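Local coordinates for protein domain of Unknown Function with an Immunoglobulin-like Beta-sandwich Fold (Bacteroides vulgatus ATCC 8482, PDB 3D33) that is of unknown function but adopts an immunoglobulin-like beta-sandwich fold and belongs to the DUF3244 family of the E-set clan, at residues A[55-58]-A[59-62]. Numbering follows the deposited sequence.
Sequences ITDM and AKGG
D57 and G62 face each other where the chain reverses: the D57 N to G62 O hydrogen bond (2.8 Å, N-H...O angle 162°) closes the turn, and the touching segments run 146° apart end to end. Further in, G61 N donates only weakly to D57 O, through a bent bond of 2.9 Å. The D57 carboxylate turns in over the bend and takes three backbone N-H groups. OD2 accepts K60 N at 2.8 Å on its syn side, somewhat out of the carboxylate plane, and is also met weakly by A59 N at the same distance. OD1 receives G62 N at 2.9 Å from above that plane. An unusual chi1 of 92° brings both oxygens within reach of these amides. Replacing D57 by alanine removes both carboxylate oxygens and would probably leave the A59, K60 and G62 amides without these acceptors, the bend then being freer to flex. The T56 methyl CG2, placed anti to the backbone N, rests against the G61 carbonyl, 3.4 Å from G61 C, while T56 CA makes a CH...O contact of 3.3 Å with G62 O. G61 ends the loop in a left-handed backbone conformation that glycine takes up readily. The pattern is that of an Asx motif set in a four-residue beta-hairpin loop, 58-61, linking strand 50-57 to edge strand 63-69 of the immunoglobulin-like sandwich.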
loop_
_atom_site.group_PDB
_atom_site.type_symbol
_atom_site.label_atom_id
_atom_site.label_comp_id
_atom_site.label_asym_id
_atom_site.label_seq_id
_atom_site.Cartn_x
_atom_site.Cartn_y
_atom_site.Cartn_z
ATOM N N ILE A 55 -2.898 2.637 -5.868
ATOM C CA ILE A 55 -4.182 2.671 -5.227
ATOM C C ILE A 55 -5.210 2.946 -6.326
ATOM O O ILE A 55 -5.024 3.886 -7.129
ATOM C CB ILE A 55 -4.258 3.744 -4.135
ATOM C CG1 ILE A 55 -3.198 3.503 -3.058
ATOM C CG2 ILE A 55 -5.672 3.818 -3.511
ATOM C CD1 ILE A 55 -3.142 4.556 -2.041
ATOM N N THR A 56 -6.246 2.117 -6.376
ATOM C CA THR A 56 -7.276 2.117 -7.420
ATOM C C THR A 56 -8.697 2.191 -6.819
ATOM O O THR A 56 -9.023 1.421 -5.896
ATOM C CB THR A 56 -7.138 0.809 -8.287
ATOM O OG1 THR A 56 -5.810 0.708 -8.818
ATOM C CG2 THR A 56 -8.141 0.822 -9.434
ATOM N N ASP A 57 -9.536 3.102 -7.314
ATOM C CA ASP A 57 -10.906 3.205 -6.784
ATOM C C ASP A 57 -11.740 2.032 -7.302
ATOM O O ASP A 57 -11.596 1.610 -8.457
ATOM C CB ASP A 57 -11.564 4.542 -7.107
ATOM C CG ASP A 57 -12.356 4.501 -8.382
ATOM O OD1 ASP A 57 -11.748 4.712 -9.446
ATOM O OD2 ASP A 57 -13.579 4.249 -8.317
HETATM N N MSE A 58 -12.646 1.540 -6.471
HETATM C CA MSE A 58 -13.428 0.358 -6.837
HETATM C C MSE A 58 -14.732 0.633 -7.610
HETATM O O MSE A 58 -15.389 -0.318 -8.076
HETATM C CB MSE A 58 -13.687 -0.469 -5.590
HETATM C CG MSE A 58 -12.402 -1.001 -5.008
HETATM SE SE MSE A 58 -11.737 -2.518 -5.998
HETATM C CE MSE A 58 -13.282 -3.834 -5.301
ATOM N N ALA A 59 -15.085 1.904 -7.766
ATOM C CA ALA A 59 -16.276 2.308 -8.518
ATOM C C ALA A 59 -16.015 2.368 -10.012
ATOM O O ALA A 59 -16.867 1.969 -10.813
ATOM C CB ALA A 59 -16.792 3.687 -8.007
ATOM N N LYS A 60 -14.869 2.910 -10.401
ATOM C CA LYS A 60 -14.504 3.058 -11.810
ATOM C C LYS A 60 -13.227 2.320 -12.225
ATOM O O LYS A 60 -12.949 2.193 -13.425
ATOM C CB LYS A 60 -14.308 4.534 -12.117
ATOM C CG LYS A 60 -15.620 5.332 -12.000
ATOM C CD LYS A 60 -15.388 6.813 -12.113
ATOM C CE LYS A 60 -16.696 7.545 -12.342
ATOM N NZ LYS A 60 -17.243 7.348 -13.725
ATOM N N GLY A 61 -12.445 1.867 -11.241
ATOM C CA GLY A 61 -11.188 1.150 -11.512
ATOM C C GLY A 61 -10.084 2.112 -11.934
ATOM O O GLY A 61 -9.115 1.710 -12.600
ATOM N N GLY A 62 -10.242 3.381 -11.553
ATOM C CA GLY A 62 -9.217 4.418 -11.773
ATOM C C GLY A 62 -8.113 4.440 -10.730
ATOM O O GLY A 62 -8.367 4.369 -9.512
#